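Local coordinates for protein DegT/DnrJ/EryC1/StrS aminotransferase (Brucella abortus 2308, PDB 4QGR) that probably acts as a pyridoxal-phosphate-dependent aminotransferase, binding the cofactor between its large mixed sheet and the neighbouring subunit, at residues A[87-92]-A[324-329]; A[108-113]-A[341-346]. One frame throughout, in Å; residues are numbered along the deposited sequence.

Contact 1 of 2, residues A[87-92]-A[324-329]; sequences VPSFTF and VKPLHL. With PLP (pyridoxal-5'-phosphate), chain E.
Ser-89 OG is gripped twice by His-328: the backbone N donates to it from 2.9 Å, nearly straight at 168°, while ring atom ND1 is hydrogen-bonded to OG at 2.7 Å. The serine follows strand 83-88 of the large mixed sheet of this fold-type-I aminotransferase, where the loop turns toward the cofactor. His-328 holds its CG between its own N and carbonyl carbon (chi1 75°), a fold-back that brings ND1 close enough to the backbone N for both to converge on one hydroxyl. Ser-89 OG meets the imidazole at its edge, in the ring plane, and NE2 bonds to Glu-347, so both ring nitrogens have partners and the rotation of the ring is fixed. The backbone of Ser-89 is held too, its O accepting from Leu-327 N, and the CB of Pro-326 packs against Ser-89 OG. Leu-327 reaches further along the loop: CD2 touches Thr-91 O, and CD1 lies 3.8 Å from Thr-91 CG2. A water adds a bridge, donating to Thr-91 O and to Lys-325 O. Beyond it the loop reaches pyridoxal phosphate. Thr-91 OG1, hydrogen-bonded to Thr-95, comes near the cofactor methyl C2A. The CD2 side of Phe-92 overlaps the C4 side of the pyridine ring, CD2 lying 3.4 Å from PLP C4, and C4A sits over the rim of the phenyl face.

Contact 2 of 2, residues A[108-113]-A[341-346]; sequences FVDVDP and GGLPVS
Both oxygens of Asp-110 engage the first turn of helix 344-348. OD2 accepts from Val-345 N at 3.0 Å, and OD1 accepts from Ser-346 N at 2.8 Å, each through the syn lone pair, so the carboxylate spans two successive amides at the amino end of the helix, where the helix dipole would be expected to favour its negative charge. The acid's chi2 of -5° turns OD1 back over its own CA, which also lets Val-111 N make a weak bond to it. Ser-346 carries its hydroxyl beside the backbone N (chi1 -66°), and OG therefore donates to the same OD1 from 2.7 Å, arriving nearly in line with the C-O bond. A water donates in turn to this OG and to Val-109 O. Apolar branches flank the polar centre. Leu-343, at the N-cap position, pushes CD2 to 3.3 Å from Asp-110 N and lays CD1 against Phe-108 CB. Val-345 turns CB and both its methyls to Val-111 O, CG1 at 3.4 Å; CG1 continues outward to CA of Pro-113 and sits 4.0 Å from Val-111 CG2. The contact thus fixes the short helix 344-348 to the end of strand 105-109, with helix 120-133 alongside, whose Gln-122 bonds to both Asp-110 N and Gly-342 O, and strand 83-88 next in the sheet.

In the fold
Contacts 1 and 2 lie at the ends of neighbouring strands of one sheet, their centres about 9 Å apart, since strands 83-88 and 105-109 run side by side and Val-87 O bonds to Val-109 N at 2.9 Å. Segments 324-329 and 341-346 meet as well: His-328 CG packs 3.3 Å from Leu-343 CD1, and Pro-326 CG lies 3.5 Å from Ser-346 O. Only contact 1 reaches the cofactor, which is also held by Gly-66, Thr-67, Gln-173, Ser-194, Lys-199 and, from the second subunit, Asn-242. Contact 2 is farther off, the side chain of Val-111 being about 11 Å from pyridoxal phosphate, and joins the end of the adjacent strand 105-109 to helix 344-348.

Contact 1 of 2, residues A[87-92]-A[324-329]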
loop_
_atom_site.group_PDB
_atom_site.type_symbol
_atom_site.label_atom_id
_atom_site.label_comp_id
_atom_site.label_asym_id
_atom_site.label_seq_id
_atom_site.Cartn_x
_atom_site.Cartn_y
_atom_site.Cartn_z
ATOM N N VAL A 87 -10.614 17.634 10.319
ATOM C CA VAL A 87 -11.272 16.481 9.664
ATOM C C VAL A 87 -12.624 16.208 10.307
ATOM O O VAL A 87 -12.864 16.570 11.488
ATOM C CB VAL A 87 -10.371 15.205 9.715
ATOM C CG1 VAL A 87 -8.992 15.539 9.179
ATOM C CG2 VAL A 87 -10.214 14.665 11.131
ATOM N N PRO A 88 -13.541 15.570 9.543
ATOM C CA PRO A 88 -14.739 15.094 10.228
ATOM C C PRO A 88 -14.450 13.892 11.113
ATOM O O PRO A 88 -13.463 13.190 10.924
ATOM C CB PRO A 88 -15.665 14.677 9.072
ATOM C CG PRO A 88 -14.971 15.053 7.815
ATOM C CD PRO A 88 -13.525 15.171 8.125
ATOM N N SER A 89 -15.279 13.723 12.139
ATOM C CA SER A 89 -15.316 12.487 12.919
ATOM C C SER A 89 -16.271 11.465 12.271
ATOM O O SER A 89 -16.070 10.250 12.415
ATOM C CB SER A 89 -15.770 12.828 14.341
ATOM O OG SER A 89 -16.011 11.661 15.100
ATOM N N PHE A 90 -17.324 11.937 11.597
ATOM C CA PHE A 90 -18.254 11.050 10.912
ATOM C C PHE A 90 -17.736 10.718 9.518
ATOM O O PHE A 90 -18.126 11.354 8.548
ATOM C CB PHE A 90 -19.649 11.696 10.852
ATOM C CG PHE A 90 -20.755 10.715 10.660
ATOM C CD1 PHE A 90 -21.128 9.897 11.697
ATOM C CD2 PHE A 90 -21.405 10.602 9.421
ATOM C CE1 PHE A 90 -22.131 8.968 11.544
ATOM C CE2 PHE A 90 -22.415 9.676 9.243
ATOM C CZ PHE A 90 -22.775 8.853 10.304
ATOM N N THR A 91 -16.792 9.778 9.457
ATOM C CA THR A 91 -16.149 9.356 8.235
ATOM C C THR A 91 -15.391 8.050 8.528
ATOM O O THR A 91 -15.301 7.603 9.695
ATOM C CB THR A 91 -15.183 10.446 7.710
ATOM O OG1 THR A 91 -14.644 10.055 6.455
ATOM C CG2 THR A 91 -14.044 10.754 8.728
ATOM N N PHE A 92 -14.832 7.457 7.475
ATOM C CA PHE A 92 -13.962 6.296 7.601
ATOM C C PHE A 92 -12.658 6.654 8.284
ATOM O O PHE A 92 -12.148 7.771 8.124
ATOM C CB PHE A 92 -13.672 5.740 6.209
ATOM C CG PHE A 92 -12.896 4.457 6.213
ATOM C CD1 PHE A 92 -13.499 3.262 6.610
ATOM C CD2 PHE A 92 -11.597 4.433 5.784
ATOM C CE1 PHE A 92 -12.768 2.075 6.626
ATOM C CE2 PHE A 92 -10.861 3.260 5.785
ATOM C CZ PHE A 92 -11.457 2.072 6.178
ATOM N N VAL A 324 -21.106 3.216 12.854
ATOM C CA VAL A 324 -21.523 2.802 14.162
ATOM C C VAL A 324 -20.877 3.630 15.270
ATOM O O VAL A 324 -21.535 3.898 16.278
ATOM C CB VAL A 324 -21.237 1.289 14.356
ATOM C CG1 VAL A 324 -21.450 0.862 15.779
ATOM C CG2 VAL A 324 -22.172 0.494 13.442
ATOM N N LYS A 325 -19.611 3.978 15.083
ATOM C CA LYS A 325 -18.828 4.705 16.082
ATOM C C LYS A 325 -18.072 5.798 15.347
ATOM O O LYS A 325 -17.206 5.490 14.544
ATOM C CB LYS A 325 -17.849 3.753 16.802
ATOM C CG LYS A 325 -17.919 3.859 18.290
ATOM C CD LYS A 325 -17.038 2.857 19.010
ATOM C CE LYS A 325 -16.346 3.538 20.185
ATOM N NZ LYS A 325 -16.391 2.666 21.385
ATOM N N PRO A 326 -18.435 7.073 15.577
ATOM C CA PRO A 326 -17.615 8.152 14.963
ATOM C C PRO A 326 -16.193 8.126 15.491
ATOM O O PRO A 326 -15.937 7.641 16.576
ATOM C CB PRO A 326 -18.358 9.423 15.353
ATOM C CG PRO A 326 -19.014 9.081 16.646
ATOM C CD PRO A 326 -19.430 7.612 16.515
ATOM N N LEU A 327 -15.265 8.631 14.708
ATOM C CA LEU A 327 -13.877 8.526 15.016
ATOM C C LEU A 327 -13.503 9.077 16.372
ATOM O O LEU A 327 -12.666 8.483 17.053
ATOM C CB LEU A 327 -13.034 9.197 13.909
ATOM C CG LEU A 327 -13.197 8.546 12.532
ATOM C CD1 LEU A 327 -12.129 9.116 11.582
ATOM C CD2 LEU A 327 -13.091 7.012 12.526
ATOM N N HIS A 328 -14.098 10.195 16.764
ATOM C CA HIS A 328 -13.670 10.843 17.988
ATOM C C HIS A 328 -13.997 10.003 19.219
ATOM O O HIS A 328 -13.488 10.295 20.304
ATOM C CB HIS A 328 -14.249 12.242 18.144
ATOM C CG HIS A 328 -15.691 12.276 18.529
ATOM N ND1 HIS A 328 -16.705 11.947 17.656
ATOM C CD2 HIS A 328 -16.293 12.606 19.694
ATOM C CE1 HIS A 328 -17.869 12.098 18.255
ATOM N NE2 HIS A 328 -17.647 12.500 19.491
ATOM N N LEU A 329 -14.855 9.011 19.060
ATOM C CA LEU A 329 -15.175 8.123 20.173
ATOM C C LEU A 329 -14.392 6.829 20.133
ATOM O O LEU A 329 -14.496 6.028 21.068
ATOM C CB LEU A 329 -16.669 7.840 20.233
ATOM C CG LEU A 329 -17.539 9.061 20.477
ATOM C CD1 LEU A 329 -18.977 8.586 20.362
ATOM C CD2 LEU A 329 -17.275 9.810 21.771
HETATM N N1 PLP E . -11.732 7.895 2.898
HETATM C C2 PLP E . -13.026 7.529 2.926
HETATM C C2A PLP E . -14.134 8.538 3.109
HETATM C C3 PLP E . -13.357 6.098 2.677
HETATM O O3 PLP E . -14.635 5.739 2.651
HETATM C C4 PLP E . -12.238 5.126 2.561
HETATM C C4A PLP E . -12.324 3.682 2.250
HETATM O O4A PLP E . -13.133 3.232 1.465
HETATM C C5 PLP E . -10.874 5.673 2.567
HETATM C C6 PLP E . -10.701 7.048 2.738
HETATM C C5A PLP E . -9.676 4.759 2.426
HETATM O O4P PLP E . -9.603 4.155 1.127
HETATM P P PLP E . -8.968 2.689 0.944
HETATM O O1P PLP E . -8.712 2.501 -0.549
HETATM O O2P PLP E . -7.747 2.595 1.823
HETATM O O3P PLP E . -10.125 1.796 1.422
HETATM O O HOH W 1 -16.376 6.030 11.608
#

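Contact 2 of 2, residues A[108-113]-A[341-346]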
loop_
_atom_site.group_PDB
_atom_site.type_symbol
_atom_site.label_atom_id
_atom_site.label_comp_id
_atom_site.label_asym_id
_atom_site.label_seq_id
_atom_site.Cartn_x
_atom_site.Cartn_y
_atom_site.Cartn_z
ATOM N N PHE A 108 -11.155 17.282 15.306
ATOM C CA PHE A 108 -12.451 16.822 14.806
ATOM C C PHE A 108 -13.576 17.846 14.738
ATOM O O PHE A 108 -13.798 18.583 15.666
ATOM C CB PHE A 108 -12.946 15.623 15.621
ATOM C CG PHE A 108 -12.121 14.374 15.442
ATOM C CD1 PHE A 108 -12.133 13.678 14.248
ATOM C CD2 PHE A 108 -11.424 13.843 16.518
ATOM C CE1 PHE A 108 -11.390 12.523 14.085
ATOM C CE2 PHE A 108 -10.710 12.667 16.377
ATOM C CZ PHE A 108 -10.700 12.005 15.145
ATOM N N VAL A 109 -14.242 17.921 13.588
ATOM C CA VAL A 109 -15.299 18.872 13.340
ATOM C C VAL A 109 -16.582 18.092 13.113
ATOM O O VAL A 109 -16.558 17.019 12.523
ATOM C CB VAL A 109 -14.952 19.735 12.109
ATOM C CG1 VAL A 109 -16.046 20.805 11.900
ATOM C CG2 VAL A 109 -13.587 20.342 12.309
ATOM N N ASP A 110 -17.716 18.608 13.543
ATOM C CA ASP A 110 -18.981 17.899 13.383
ATOM C C ASP A 110 -19.416 17.990 11.928
ATOM O O ASP A 110 -18.829 18.738 11.114
ATOM C CB ASP A 110 -20.083 18.516 14.254
ATOM C CG ASP A 110 -21.108 17.504 14.745
ATOM O OD1 ASP A 110 -21.061 16.322 14.363
ATOM O OD2 ASP A 110 -21.945 17.929 15.582
ATOM N N VAL A 111 -20.465 17.228 11.613
ATOM C CA VAL A 111 -21.078 17.283 10.308
ATOM C C VAL A 111 -22.464 17.879 10.392
ATOM O O VAL A 111 -23.132 17.892 11.442
ATOM C CB VAL A 111 -21.132 15.893 9.619
ATOM C CG1 VAL A 111 -19.735 15.390 9.400
ATOM C CG2 VAL A 111 -21.865 14.865 10.505
ATOM N N ASP A 112 -22.888 18.396 9.255
ATOM C CA ASP A 112 -24.230 18.905 9.051
ATOM C C ASP A 112 -25.234 17.753 9.182
ATOM O O ASP A 112 -24.964 16.659 8.695
ATOM C CB ASP A 112 -24.327 19.485 7.638
ATOM C CG ASP A 112 -25.678 20.060 7.338
ATOM O OD1 ASP A 112 -25.869 21.246 7.734
ATOM O OD2 ASP A 112 -26.553 19.396 6.718
ATOM N N PRO A 113 -26.392 18.002 9.829
ATOM C CA PRO A 113 -27.362 16.917 10.085
ATOM C C PRO A 113 -28.128 16.385 8.862
ATOM O O PRO A 113 -28.795 15.328 8.971
ATOM C CB PRO A 113 -28.343 17.531 11.095
ATOM C CG PRO A 113 -28.270 18.996 10.825
ATOM C CD PRO A 113 -26.806 19.263 10.482
ATOM N N GLY A 341 -17.804 23.226 21.132
ATOM C CA GLY A 341 -19.188 22.857 21.111
ATOM C C GLY A 341 -19.424 21.362 21.036
ATOM O O GLY A 341 -20.542 20.915 21.247
ATOM N N GLY A 342 -18.381 20.594 20.733
ATOM C CA GLY A 342 -18.493 19.150 20.684
ATOM C C GLY A 342 -19.111 18.698 19.369
ATOM O O GLY A 342 -19.286 19.496 18.472
ATOM N N LEU A 343 -19.482 17.427 19.301
ATOM C CA LEU A 343 -19.917 16.804 18.039
ATOM C C LEU A 343 -21.255 16.093 18.214
ATOM O O LEU A 343 -21.336 14.875 18.049
ATOM C CB LEU A 343 -18.825 15.827 17.591
ATOM C CG LEU A 343 -17.404 16.393 17.642
ATOM C CD1 LEU A 343 -16.335 15.302 17.488
ATOM C CD2 LEU A 343 -17.326 17.421 16.560
ATOM N N PRO A 344 -22.331 16.856 18.524
ATOM C CA PRO A 344 -23.599 16.185 18.838
ATOM C C PRO A 344 -24.200 15.433 17.659
ATOM O O PRO A 344 -24.822 14.371 17.871
ATOM C CB PRO A 344 -24.528 17.335 19.308
ATOM C CG PRO A 344 -23.934 18.556 18.725
ATOM C CD PRO A 344 -22.427 18.309 18.750
ATOM N N VAL A 345 -24.024 15.957 16.447
ATOM C CA VAL A 345 -24.608 15.301 15.257
ATOM C C VAL A 345 -23.881 13.977 15.037
ATOM O O VAL A 345 -24.500 12.910 14.908
ATOM C CB VAL A 345 -24.554 16.196 14.000
ATOM C CG1 VAL A 345 -25.117 15.485 12.795
ATOM C CG2 VAL A 345 -25.303 17.510 14.218
ATOM N N SER A 346 -22.554 14.025 15.000
ATOM C CA SER A 346 -21.765 12.810 14.848
ATOM C C SER A 346 -22.097 11.765 15.934
ATOM O O SER A 346 -22.093 10.545 15.674
ATOM C CB SER A 346 -20.286 13.158 14.917
ATOM O OG SER A 346 -19.895 13.972 13.799
HETATM O O HOH W 2 -17.876 14.712 12.110
#